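Local coordinates for extracellular solute-binding protein, family 5 (Chelativorans sp., PDB 6WM6) that binds EDTA and related aminopolycarboxylates in the periplasm, probably as the solute-capturing component of an ABC transporter, at residues Gly316-Ile321 against Ser405-Ser410; Asp320-Lys325 against Ser385-Lys390; Val327-Asp332 against Val377-Gly382; Leu424-Ile429 against Thr436-Gly441; Asp488-Glu493 against Asp515-Asp520. All coordinates share one frame; numbering follows the deposited sequence.

Contact 1 of 5, residues Gly316-Ile321 against Ser405-Ser410; sequences GPMSDI and STLRLS
Leu-407 reaches out from strand 407-410 to meet Pro-317 and Met-318, two residues of the short 3-10 turn that leads into helix 321-330. The strand belongs to the mixed sheet of one lobe in this family 5 periplasmic solute-binding fold, and the contact illustrates how a connecting turn is packed against such a sheet by apolar side chains, with no hydrogen bond between residues 316-321 and 405-410. Followed outward, the leucine makes its contact at the very end. Its CB and CG serve as a stem, and with CG anti to the carbonyl carbon (chi1 -57°) the fork is carried over to the turn. There the methyls divide the work. CD1 presses on the end of the methionine, 3.6 Å from Met-318 CE. CD2 lies 3.9 Å from Met-318 CE as well, yet it also runs alongside the proline ring, 4.0 Å from Pro-317 CG. The methionine crosses the leucine at about a right angle, its chain bent at chi2 (-61°), and CE is the atom that touches the fork. The proline and leucine instead slide past each other in opposite directions. Leu-323 of helix 321-330 packs on both Pro-317 and Met-318, whereas Leu-456 of the neighbouring strand adds to the surroundings of Met-318. At its margin the contact thins to Pro-317 CG over Ser-405 CB at 4.5 Å. The turn itself is closed by Gly-316 O, which accepts twice from one residue: from Ser-319 N at 2.9 Å and from Ser-319 OG at 2.7 Å.

Contact 2 of 5, residues Asp320-Lys325 against Ser385-Lys390; sequences DIALRK and SEAGYK
The hydroxyl of Tyr-389 donates to OD2 of Asp-320 across just 2.6 Å between Tyr-389 OH and Asp-320 OD2, the polar link of this contact. The carboxylate oxygen lies at the edge of the tyrosine ring, near its plane, and the two flat groups are turned 27° apart. The hydroxyl meets OD2 on its anti side, somewhat out of the carboxylate plane. Asp-320 has a second task at its other oxygen: as N-cap of helix 321-330 it accepts from the backbone, Ala-322 N lying 3.0 Å from Asp-320 OD1 and approaching from above the carboxylate plane. Having CG anti to the backbone N (chi1 -177°) lets one side chain serve both the helix start and the tyrosine. Beside the polar pair the methyl groups are pressed close, Ala-322 CB to Ala-387 CB at 3.4 Å, tighter than an ordinary van der Waals contact. Leu-323 CB adds a looser touch, 3.9 Å from Tyr-389 OH. The tyrosine reaches this place because helix 377-386 is ended by a Schellman motif at Gly-388, whose positive phi turns the chain back; Leu-384 of that helix packs on both Tyr-389 and Leu-323. With a phenolic donor on one oxygen and the N-H of a helix start on the other, Asp-320 is likely to be stabilised as the charged carboxylate.

Contact 3 of 5, residues Val327-Asp332 against Val377-Gly382; sequences VLTAID and VEKAKG
The methyl CG2 of Thr-329 rests against the start of the Lys-379 side chain, with CB, CG and CD of the lysine all about equally distant; Thr-329 CG2 to Lys-379 CD measures 4.0 Å. The same methyl comes 3.9 Å from Ala-380 N, lying over the backbone of helix 377-386. Next to it two bare methyls meet, Ala-330 CB and Ala-380 CB at 4.0 Å. This is close helix-helix packing through alanine and threonine, joining the C-terminal end of helix 321-330 to the first turns of helix 377-386: Thr-329 CA and Ala-380 CA are 5.5 Å apart. The threonine and lysine side chains cross at about a right angle. Farther out, the lysine bends at its last torsion (chi4 -64°), bringing its amine back to a water that lies 2.9 Å from Lys-379 NZ. That water donates to the threonine hydroxyl, 2.7 Å from Thr-329 OG1. The orientation of the hydroxyl is set within its own helix, where Thr-329 OG1 also bonds to Lys-325 O. At the next shell Asp-376 OD1 accepts from the backbone N of Lys-379, and Leu-432 lies against Ala-380. Threonine here is thus used on two sides: its CG2 packs on the neighbouring helix, while OG1, bonded to both a backbone carbonyl and a water, has its polarity satisfied and ties the lysine ammonium to the contact through a solvent molecule instead of a direct bond.

Contact 4 of 5, residues Leu424-Ile429 against Thr436-Gly441; sequences LITGYI and TDLLTG
Two threonines make the tight part of this contact, their hydroxyls 2.7 Å apart from Thr-426 OG1 to Thr-436 OG1, in a hydrogen bond. The side chains cross obliquely, and the packing around the bond is close: Thr-426 CG2 comes within 3.3 Å of Thr-436 OG1. In Thr-436 the hydroxyl sits between the backbone N and the carbonyl carbon (chi1 72°), which turns it to the helix and leaves CG2 for the buried side. There Ile-429 packs alongside, Ile-429 CD1 reaching 3.8 Å from Thr-436 CG2, and the same isoleucine packs on Leu-407 of the adjoining strand. These residues join the helix and second strand of a beta-alpha-beta crossover, in which helix 416-429 links the parallel strands 407-410 and 436-439. Over the short segments compared here, helix and second strand run nearly antiparallel, at 172°, their axes 9.5 Å apart. Thr-426 OG1 is additionally bonded to Ala-422 O, one turn back in its own helix. A valine in place of Thr-426 would probably leave Thr-436 OG1 without this hydroxyl partner and set it free to turn. The looser, partly solvent-exposed side lies toward Leu-438, where a single methyl, Leu-438 CD2, comes 3.7 Å from Thr-426 OG1; the leucine side chain also packs on Ala-422 and Arg-423 of the helix and on Leu-409 of the sheet.

Contact 5 of 5, residues Asp488-Glu493 against Asp515-Asp520; sequences DPKIEE and DELAMD
An antiparallel alpha-alpha hairpin, formed by the successive helices 489-499 and 504-521, is held here by Ile-491 and Leu-517. Over the short segments concerned the axes come within 9.8 Å and cross at -152°, and Ile-491 bridges the space between them to reach the backbone of the other helix. It enters with its long branch: CG1 stands anti to the carbonyl carbon and the chain continues extended (chi2 177°), which carries its end to the neighbouring helix. Ile-491 CG1 lies 3.8 Å from Leu-517 CB, while the terminal methyl goes on past it to the backbone, Ile-491 CD1 being 3.9 Å from Ala-518 N. Isoleucine and leucine slide past each other in opposite directions. Cutting Ile-491 back to an alanine would be likely to open a gap beside Leu-517 and leave Ala-518 without its cover from this helix. Lys-490 contributes only its aliphatic base, where Lys-490 CG and Leu-517 CD1 are 3.8 Å apart; its amine turns away toward Glu-493 of its own helix, to which the ion pair is long. Elsewhere on helix 504-521 the acidic side chains look to other partners: Asp-515 and Glu-516 pair with Arg-366, and Glu-516 and Asp-520 with Arg-370. At the start of the first helix Asp-488 is the N-cap, and Lys-490 N donates to Asp-488 OD1 over 3.0 Å, reaching it from 42° out of the carboxylate plane.

Overall arrangement
All five contacts lie in the one lobe built around the mixed sheet that includes strands 407-410 and 436-439. Along the chain contacts 1 to 3 all start from residues 316-332, contact 3 closing within the span of contact 2; contact 4 follows, then contact 5. Contacts 2 and 3, centres about 11 Å apart, share helices 321-330 and 377-386. Contacts 1 and 4, about 12 Å apart between centres, seat the turn before helix 321-330 and helix 416-429 on neighbouring parallel strands, while contacts 2 and 3 attach helix 377-386 outside them. Contact 5 stands about 28 Å from contact 4 between centres, yet the backbone O of Asp-520 packs on Ile-321 and Lys-325.

Contact 1 of 5, residues Gly316-Ile321 against Ser405-Ser410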
# COMPACT_ATOMS: atom_id res chain seq x y z
N GLY A 316 22.14 18.87 -5.04
CA GLY A 316 23.10 18.43 -4.06
C GLY A 316 24.05 17.39 -4.62
O GLY A 316 24.07 17.12 -5.83
N PRO A 317 24.87 16.79 -3.75
CA PRO A 317 25.91 15.86 -4.23
C PRO A 317 25.36 14.71 -5.07
O PRO A 317 26.03 14.27 -6.01
CB PRO A 317 26.56 15.34 -2.94
CG PRO A 317 26.26 16.39 -1.91
CD PRO A 317 24.96 17.04 -2.29
N MET A 318 24.18 14.20 -4.74
CA MET A 318 23.61 13.08 -5.48
C MET A 318 23.06 13.45 -6.84
O MET A 318 22.58 12.57 -7.56
CB MET A 318 22.56 12.39 -4.63
CG MET A 318 23.12 11.76 -3.37
SD MET A 318 24.36 10.48 -3.76
CE MET A 318 25.26 10.55 -2.23
N SER A 319 23.14 14.73 -7.23
CA SER A 319 22.81 15.05 -8.62
C SER A 319 23.84 14.50 -9.61
O SER A 319 23.55 14.45 -10.81
CB SER A 319 22.63 16.56 -8.79
OG SER A 319 23.84 17.23 -8.56
N ASP A 320 25.00 14.05 -9.15
CA ASP A 320 25.99 13.41 -10.01
C ASP A 320 25.76 11.91 -10.01
O ASP A 320 25.89 11.24 -8.96
CB ASP A 320 27.40 13.74 -9.53
CG ASP A 320 28.49 13.16 -10.44
OD1 ASP A 320 28.19 12.44 -11.42
OD2 ASP A 320 29.69 13.44 -10.19
N ILE A 321 25.39 11.37 -11.16
CA ILE A 321 25.10 9.94 -11.26
C ILE A 321 26.29 9.08 -10.83
O ILE A 321 26.10 7.96 -10.35
CB ILE A 321 24.61 9.61 -12.69
CG1 ILE A 321 24.00 8.21 -12.75
CG2 ILE A 321 25.73 9.80 -13.73
CD1 ILE A 321 23.24 7.96 -14.04
N SER A 405 30.08 17.54 0.58
CA SER A 405 29.38 17.83 1.81
C SER A 405 28.99 16.54 2.54
O SER A 405 28.83 15.48 1.95
CB SER A 405 28.11 18.61 1.51
OG SER A 405 28.42 19.87 0.93
N THR A 406 28.83 16.68 3.87
CA THR A 406 28.19 15.62 4.65
C THR A 406 26.80 15.36 4.09
O THR A 406 26.04 16.29 3.81
CB THR A 406 28.12 16.03 6.11
OG1 THR A 406 29.45 16.18 6.63
CG2 THR A 406 27.38 15.00 6.93
N LEU A 407 26.48 14.08 3.88
CA LEU A 407 25.23 13.69 3.26
C LEU A 407 24.11 13.64 4.29
O LEU A 407 24.27 13.07 5.37
CB LEU A 407 25.39 12.33 2.62
CG LEU A 407 26.51 12.21 1.59
CD1 LEU A 407 26.58 10.79 1.06
CD2 LEU A 407 26.30 13.19 0.45
N ARG A 408 22.97 14.21 3.93
CA ARG A 408 21.79 14.22 4.79
C ARG A 408 20.96 12.99 4.43
O ARG A 408 20.43 12.91 3.32
CB ARG A 408 20.99 15.50 4.56
CG ARG A 408 21.76 16.75 4.98
CD ARG A 408 21.25 17.99 4.23
NE ARG A 408 21.39 17.87 2.79
CZ ARG A 408 20.84 18.70 1.90
NH1 ARG A 408 20.11 19.71 2.31
NH2 ARG A 408 21.03 18.51 0.59
N LEU A 409 20.87 12.05 5.37
CA LEU A 409 20.12 10.80 5.20
C LEU A 409 18.94 10.84 6.15
O LEU A 409 19.12 10.76 7.36
CB LEU A 409 21.04 9.61 5.45
CG LEU A 409 20.41 8.22 5.57
CD1 LEU A 409 19.37 7.96 4.50
CD2 LEU A 409 21.52 7.18 5.51
N SER A 410 17.75 11.04 5.60
CA SER A 410 16.54 11.15 6.39
C SER A 410 15.67 9.91 6.28
O SER A 410 15.76 9.12 5.32
CB SER A 410 15.74 12.40 6.02
OG SER A 410 15.26 12.34 4.69

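Contact 2 of 5, residues Asp320-Lys325 against Ser385-Lys390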
# COMPACT_ATOMS: atom_id res chain seq x y z
N ASP A 320 25.00 14.05 -9.15
CA ASP A 320 25.99 13.41 -10.01
C ASP A 320 25.76 11.91 -10.01
O ASP A 320 25.89 11.24 -8.96
CB ASP A 320 27.40 13.74 -9.53
CG ASP A 320 28.49 13.16 -10.44
OD1 ASP A 320 28.19 12.44 -11.42
OD2 ASP A 320 29.69 13.44 -10.19
N ILE A 321 25.39 11.37 -11.16
CA ILE A 321 25.10 9.94 -11.26
C ILE A 321 26.29 9.08 -10.83
O ILE A 321 26.10 7.96 -10.35
CB ILE A 321 24.61 9.61 -12.69
CG1 ILE A 321 24.00 8.21 -12.75
CG2 ILE A 321 25.73 9.80 -13.73
CD1 ILE A 321 23.24 7.96 -14.04
N ALA A 322 27.52 9.56 -11.01
CA ALA A 322 28.67 8.76 -10.59
C ALA A 322 28.68 8.57 -9.08
O ALA A 322 29.03 7.49 -8.58
CB ALA A 322 29.97 9.41 -11.07
N LEU A 323 28.34 9.62 -8.32
CA LEU A 323 28.30 9.48 -6.87
C LEU A 323 27.17 8.54 -6.46
O LEU A 323 27.34 7.71 -5.56
CB LEU A 323 28.18 10.85 -6.19
CG LEU A 323 28.19 10.82 -4.67
CD1 LEU A 323 29.48 10.21 -4.14
CD2 LEU A 323 27.99 12.23 -4.09
N ARG A 324 26.02 8.64 -7.14
CA ARG A 324 24.92 7.71 -6.86
C ARG A 324 25.35 6.28 -7.07
O ARG A 324 25.16 5.41 -6.20
CB ARG A 324 23.71 8.02 -7.75
CG ARG A 324 23.13 9.40 -7.50
CD ARG A 324 21.70 9.55 -8.03
NE ARG A 324 21.47 9.32 -9.46
CZ ARG A 324 21.59 10.26 -10.40
NH1 ARG A 324 22.00 11.48 -10.08
NH2 ARG A 324 21.27 9.97 -11.65
N LYS A 325 25.95 5.99 -8.23
CA LYS A 325 26.35 4.62 -8.53
C LYS A 325 27.42 4.13 -7.58
O LYS A 325 27.41 2.96 -7.17
CB LYS A 325 26.78 4.49 -9.98
CG LYS A 325 25.62 4.67 -10.94
CD LYS A 325 25.97 4.47 -12.39
CE LYS A 325 24.69 4.57 -13.20
NZ LYS A 325 24.86 4.33 -14.66
N SER A 385 36.81 7.62 -8.99
CA SER A 385 38.03 8.09 -9.63
C SER A 385 37.79 8.39 -11.10
O SER A 385 38.28 9.41 -11.61
CB SER A 385 39.11 7.02 -9.46
OG SER A 385 40.31 7.42 -10.13
N GLU A 386 37.03 7.54 -11.78
CA GLU A 386 36.78 7.73 -13.20
C GLU A 386 35.91 8.95 -13.48
O GLU A 386 35.86 9.41 -14.63
CB GLU A 386 36.17 6.46 -13.80
CG GLU A 386 37.18 5.33 -13.84
CD GLU A 386 36.54 3.94 -13.87
OE1 GLU A 386 35.35 3.83 -14.23
OE2 GLU A 386 37.25 2.97 -13.54
N ALA A 387 35.21 9.47 -12.47
CA ALA A 387 34.46 10.71 -12.61
C ALA A 387 35.21 11.93 -12.11
O ALA A 387 34.66 13.03 -12.16
CB ALA A 387 33.12 10.56 -11.86
N GLY A 388 36.43 11.76 -11.62
CA GLY A 388 37.25 12.89 -11.22
C GLY A 388 37.30 13.18 -9.74
O GLY A 388 37.97 14.14 -9.34
N TYR A 389 36.62 12.39 -8.92
CA TYR A 389 36.71 12.58 -7.48
C TYR A 389 38.04 12.05 -6.97
O TYR A 389 38.69 11.20 -7.59
CB TYR A 389 35.59 11.80 -6.78
CG TYR A 389 34.18 12.29 -7.03
CD1 TYR A 389 33.51 12.01 -8.22
CD2 TYR A 389 33.50 13.03 -6.08
CE1 TYR A 389 32.24 12.47 -8.46
CE2 TYR A 389 32.22 13.50 -6.31
CZ TYR A 389 31.59 13.20 -7.49
OH TYR A 389 30.31 13.67 -7.72
N LYS A 390 38.46 12.56 -5.81
CA LYS A 390 39.72 12.16 -5.21
C LYS A 390 39.55 12.10 -3.70
O LYS A 390 38.80 12.87 -3.11
CB LYS A 390 40.84 13.13 -5.54
CG LYS A 390 41.21 13.15 -7.01
CD LYS A 390 42.53 13.85 -7.24
CE LYS A 390 43.03 13.59 -8.64
NZ LYS A 390 44.43 14.07 -8.82

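Contact 3 of 5, residues Val327-Asp332 against Val377-Gly382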
# COMPACT_ATOMS: atom_id res chain seq x y z
N VAL A 327 27.90 5.07 -4.40
CA VAL A 327 27.24 4.78 -3.12
C VAL A 327 26.49 3.46 -3.19
O VAL A 327 26.60 2.62 -2.28
CB VAL A 327 26.33 5.96 -2.71
CG1 VAL A 327 25.31 5.55 -1.64
CG2 VAL A 327 27.20 7.13 -2.25
N LEU A 328 25.72 3.26 -4.25
CA LEU A 328 24.93 2.03 -4.33
C LEU A 328 25.81 0.80 -4.46
O LEU A 328 25.47 -0.27 -3.92
CB LEU A 328 23.94 2.09 -5.48
CG LEU A 328 22.87 3.19 -5.41
CD1 LEU A 328 21.84 2.98 -6.49
CD2 LEU A 328 22.27 3.25 -4.03
N THR A 329 26.96 0.92 -5.12
CA THR A 329 27.88 -0.21 -5.26
C THR A 329 28.55 -0.56 -3.94
O THR A 329 28.76 -1.74 -3.64
CB THR A 329 28.90 0.15 -6.34
OG1 THR A 329 28.23 0.35 -7.59
CG2 THR A 329 29.94 -0.96 -6.53
N ALA A 330 28.87 0.45 -3.13
CA ALA A 330 29.50 0.22 -1.84
C ALA A 330 28.54 -0.37 -0.81
O ALA A 330 28.97 -1.09 0.11
CB ALA A 330 30.05 1.54 -1.31
N ILE A 331 27.24 -0.09 -0.92
CA ILE A 331 26.29 -0.67 0.02
C ILE A 331 26.33 -2.19 -0.10
O ILE A 331 26.30 -2.75 -1.20
CB ILE A 331 24.89 -0.09 -0.23
CG1 ILE A 331 24.86 1.36 0.22
CG2 ILE A 331 23.82 -0.92 0.46
CD1 ILE A 331 23.59 2.10 -0.17
N ASP A 332 26.38 -2.87 1.05
CA ASP A 332 26.40 -4.33 1.11
C ASP A 332 25.00 -4.80 1.48
O ASP A 332 24.64 -4.83 2.65
CB ASP A 332 27.42 -4.79 2.15
CG ASP A 332 27.63 -6.29 2.17
OD1 ASP A 332 26.73 -7.05 1.76
OD2 ASP A 332 28.71 -6.71 2.63
N VAL A 377 33.72 -2.06 -2.44
CA VAL A 377 34.33 -0.75 -2.20
C VAL A 377 35.33 -0.40 -3.30
O VAL A 377 35.39 0.75 -3.75
CB VAL A 377 34.98 -0.71 -0.81
CG1 VAL A 377 35.87 0.52 -0.67
CG2 VAL A 377 33.90 -0.71 0.26
N GLU A 378 36.14 -1.36 -3.74
CA GLU A 378 37.13 -1.05 -4.76
C GLU A 378 36.46 -0.65 -6.07
O GLU A 378 36.91 0.29 -6.74
CB GLU A 378 38.11 -2.21 -4.94
CG GLU A 378 39.04 -2.40 -3.73
CD GLU A 378 39.74 -1.12 -3.31
OE1 GLU A 378 40.28 -0.41 -4.19
OE2 GLU A 378 39.73 -0.81 -2.09
N LYS A 379 35.36 -1.31 -6.43
CA LYS A 379 34.64 -0.88 -7.63
C LYS A 379 34.03 0.51 -7.44
O LYS A 379 34.10 1.35 -8.35
CB LYS A 379 33.56 -1.91 -8.00
CG LYS A 379 32.80 -1.57 -9.26
CD LYS A 379 31.81 -2.67 -9.63
CE LYS A 379 31.47 -2.65 -11.11
NZ LYS A 379 30.77 -1.41 -11.54
N ALA A 380 33.44 0.76 -6.26
CA ALA A 380 32.88 2.07 -5.98
C ALA A 380 33.94 3.16 -6.07
O ALA A 380 33.70 4.24 -6.63
CB ALA A 380 32.24 2.06 -4.60
N LYS A 381 35.13 2.90 -5.50
CA LYS A 381 36.21 3.88 -5.59
C LYS A 381 36.61 4.11 -7.04
O LYS A 381 36.92 5.24 -7.43
CB LYS A 381 37.42 3.41 -4.78
CG LYS A 381 37.27 3.57 -3.29
CD LYS A 381 38.51 3.02 -2.58
CE LYS A 381 38.48 3.26 -1.08
NZ LYS A 381 39.66 2.62 -0.43
N GLY A 382 36.60 3.06 -7.86
CA GLY A 382 36.90 3.22 -9.27
C GLY A 382 35.90 4.10 -9.98
O GLY A 382 36.27 4.95 -10.79
O HOH W 1 28.40 -0.78 -10.08

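Contact 4 of 5, residues Leu424-Ile429 against Thr436-Gly441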
# COMPACT_ATOMS: atom_id res chain seq x y z
N LEU A 424 23.93 1.35 9.20
CA LEU A 424 24.74 0.43 8.40
C LEU A 424 25.21 1.06 7.10
O LEU A 424 26.38 0.90 6.71
CB LEU A 424 23.93 -0.83 8.11
CG LEU A 424 23.69 -1.70 9.35
CD1 LEU A 424 22.63 -2.75 9.10
CD2 LEU A 424 25.02 -2.34 9.76
N ILE A 425 24.33 1.81 6.43
CA ILE A 425 24.69 2.46 5.17
C ILE A 425 25.78 3.49 5.40
O ILE A 425 26.72 3.61 4.60
CB ILE A 425 23.43 3.06 4.51
CG1 ILE A 425 22.56 1.91 3.99
CG2 ILE A 425 23.82 4.02 3.41
CD1 ILE A 425 21.14 2.32 3.67
N THR A 426 25.68 4.26 6.49
CA THR A 426 26.75 5.18 6.86
C THR A 426 28.09 4.47 6.92
O THR A 426 29.10 4.97 6.40
CB THR A 426 26.42 5.82 8.20
OG1 THR A 426 25.25 6.64 8.05
CG2 THR A 426 27.58 6.66 8.71
N GLY A 427 28.12 3.28 7.53
CA GLY A 427 29.37 2.53 7.63
C GLY A 427 29.86 2.01 6.30
O GLY A 427 31.07 1.98 6.05
N TYR A 428 28.95 1.59 5.42
CA TYR A 428 29.39 1.07 4.13
C TYR A 428 30.07 2.13 3.27
O TYR A 428 30.97 1.81 2.48
CB TYR A 428 28.22 0.51 3.31
CG TYR A 428 27.42 -0.58 3.98
CD1 TYR A 428 28.02 -1.55 4.78
CD2 TYR A 428 26.04 -0.65 3.82
CE1 TYR A 428 27.27 -2.54 5.40
CE2 TYR A 428 25.30 -1.62 4.42
CZ TYR A 428 25.90 -2.57 5.21
OH TYR A 428 25.13 -3.52 5.81
N ILE A 429 29.63 3.39 3.38
CA ILE A 429 30.16 4.45 2.52
C ILE A 429 31.28 5.24 3.17
O ILE A 429 31.92 6.05 2.49
CB ILE A 429 29.07 5.39 1.99
CG1 ILE A 429 28.43 6.21 3.10
CG2 ILE A 429 28.00 4.55 1.27
CD1 ILE A 429 27.45 7.24 2.59
N THR A 436 27.82 11.10 6.93
CA THR A 436 26.39 11.29 6.92
C THR A 436 25.90 11.97 8.18
O THR A 436 26.54 11.94 9.23
CB THR A 436 25.62 9.97 6.78
OG1 THR A 436 25.71 9.25 8.01
CG2 THR A 436 26.20 9.16 5.64
N ASP A 437 24.75 12.64 8.04
CA ASP A 437 23.97 13.15 9.15
C ASP A 437 22.63 12.44 9.09
O ASP A 437 21.93 12.52 8.08
CB ASP A 437 23.75 14.66 9.04
CG ASP A 437 24.93 15.47 9.57
OD1 ASP A 437 25.73 14.92 10.35
OD2 ASP A 437 25.03 16.66 9.21
N LEU A 438 22.29 11.71 10.16
CA LEU A 438 21.05 10.94 10.19
C LEU A 438 19.94 11.81 10.75
O LEU A 438 20.08 12.36 11.85
CB LEU A 438 21.23 9.68 11.04
CG LEU A 438 22.33 8.73 10.55
CD1 LEU A 438 22.34 7.44 11.36
CD2 LEU A 438 22.20 8.43 9.06
N LEU A 439 18.86 11.97 9.98
CA LEU A 439 17.78 12.90 10.30
C LEU A 439 16.44 12.20 10.30
O LEU A 439 16.14 11.40 9.41
CB LEU A 439 17.77 14.06 9.29
CG LEU A 439 19.11 14.77 9.16
CD1 LEU A 439 19.14 15.60 7.88
CD2 LEU A 439 19.41 15.65 10.37
N THR A 440 15.61 12.53 11.28
CA THR A 440 14.31 11.86 11.39
C THR A 440 13.33 12.82 12.06
O THR A 440 13.51 14.04 12.01
CB THR A 440 14.49 10.50 12.08
OG1 THR A 440 13.26 9.74 12.01
CG2 THR A 440 14.91 10.67 13.53
N GLY A 441 12.26 12.27 12.61
CA GLY A 441 11.20 13.07 13.20
C GLY A 441 10.04 13.27 12.24
O GLY A 441 10.05 12.80 11.10

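Contact 5 of 5, residues Asp488-Glu493 against Asp515-Asp520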
# COMPACT_ATOMS: atom_id res chain seq x y z
N ASP A 488 12.65 10.99 -17.75
CA ASP A 488 13.01 10.21 -18.94
C ASP A 488 11.75 9.93 -19.74
O ASP A 488 10.94 9.06 -19.37
CB ASP A 488 13.72 8.92 -18.56
CG ASP A 488 14.35 8.24 -19.75
OD1 ASP A 488 13.96 8.56 -20.90
OD2 ASP A 488 15.25 7.39 -19.56
N PRO A 489 11.55 10.64 -20.85
CA PRO A 489 10.36 10.37 -21.68
C PRO A 489 10.26 8.92 -22.13
O PRO A 489 9.15 8.44 -22.35
CB PRO A 489 10.51 11.33 -22.86
CG PRO A 489 11.38 12.44 -22.32
CD PRO A 489 12.34 11.77 -21.37
N LYS A 490 11.38 8.22 -22.29
CA LYS A 490 11.32 6.81 -22.69
C LYS A 490 10.71 5.94 -21.59
O LYS A 490 9.89 5.06 -21.88
CB LYS A 490 12.72 6.32 -23.07
CG LYS A 490 12.80 4.89 -23.57
CD LYS A 490 11.89 4.64 -24.77
CE LYS A 490 12.13 3.26 -25.37
NZ LYS A 490 11.26 2.98 -26.54
N ILE A 491 11.09 6.18 -20.34
CA ILE A 491 10.45 5.47 -19.23
C ILE A 491 8.95 5.73 -19.24
O ILE A 491 8.15 4.80 -19.05
CB ILE A 491 11.09 5.88 -17.90
CG1 ILE A 491 12.51 5.29 -17.80
CG2 ILE A 491 10.21 5.43 -16.71
CD1 ILE A 491 13.25 5.69 -16.56
N GLU A 492 8.55 6.99 -19.45
CA GLU A 492 7.13 7.31 -19.42
C GLU A 492 6.39 6.63 -20.56
O GLU A 492 5.28 6.12 -20.37
CB GLU A 492 6.95 8.84 -19.47
CG GLU A 492 7.69 9.52 -18.35
CD GLU A 492 7.36 10.99 -18.21
OE1 GLU A 492 6.38 11.45 -18.83
OE2 GLU A 492 8.08 11.67 -17.46
N GLU A 493 6.99 6.59 -21.75
CA GLU A 493 6.37 5.93 -22.89
C GLU A 493 6.19 4.44 -22.61
O GLU A 493 5.14 3.86 -22.91
CB GLU A 493 7.23 6.15 -24.13
CG GLU A 493 6.81 5.37 -25.36
CD GLU A 493 7.79 5.54 -26.51
OE1 GLU A 493 8.92 6.03 -26.27
OE2 GLU A 493 7.44 5.19 -27.66
N ASP A 515 12.05 -0.73 -15.91
CA ASP A 515 12.78 -1.10 -14.71
C ASP A 515 14.28 -1.05 -14.96
O ASP A 515 15.05 -0.56 -14.12
CB ASP A 515 12.32 -2.48 -14.24
CG ASP A 515 12.61 -2.79 -12.79
OD1 ASP A 515 12.81 -1.88 -11.95
OD2 ASP A 515 12.60 -4.00 -12.46
N GLU A 516 14.72 -1.55 -16.12
CA GLU A 516 16.14 -1.50 -16.47
C GLU A 516 16.63 -0.06 -16.52
O GLU A 516 17.66 0.28 -15.94
CB GLU A 516 16.38 -2.19 -17.82
CG GLU A 516 15.96 -3.67 -17.90
CD GLU A 516 16.93 -4.66 -17.32
OE1 GLU A 516 18.06 -4.28 -16.98
OE2 GLU A 516 16.57 -5.87 -17.23
N LEU A 517 15.90 0.80 -17.23
CA LEU A 517 16.31 2.21 -17.36
C LEU A 517 16.27 2.91 -16.01
O LEU A 517 17.13 3.75 -15.72
CB LEU A 517 15.41 2.91 -18.36
CG LEU A 517 15.52 2.44 -19.81
CD1 LEU A 517 14.45 3.09 -20.68
CD2 LEU A 517 16.91 2.71 -20.39
N ALA A 518 15.28 2.63 -15.18
CA ALA A 518 15.21 3.27 -13.88
C ALA A 518 16.40 2.86 -13.02
O ALA A 518 16.97 3.68 -12.30
CB ALA A 518 13.89 2.89 -13.20
N MET A 519 16.80 1.59 -13.08
CA MET A 519 17.97 1.17 -12.33
C MET A 519 19.26 1.75 -12.90
O MET A 519 20.17 2.07 -12.13
CB MET A 519 18.01 -0.35 -12.27
CG MET A 519 16.85 -0.92 -11.46
SD MET A 519 16.62 -0.17 -9.82
CE MET A 519 18.18 -0.65 -9.20
N ASP A 520 19.34 1.94 -14.22
CA ASP A 520 20.49 2.62 -14.80
C ASP A 520 20.69 4.00 -14.18
O ASP A 520 21.83 4.46 -14.01
CB ASP A 520 20.31 2.79 -16.32
CG ASP A 520 20.43 1.50 -17.10
OD1 ASP A 520 20.95 0.49 -16.59
OD2 ASP A 520 19.99 1.54 -18.28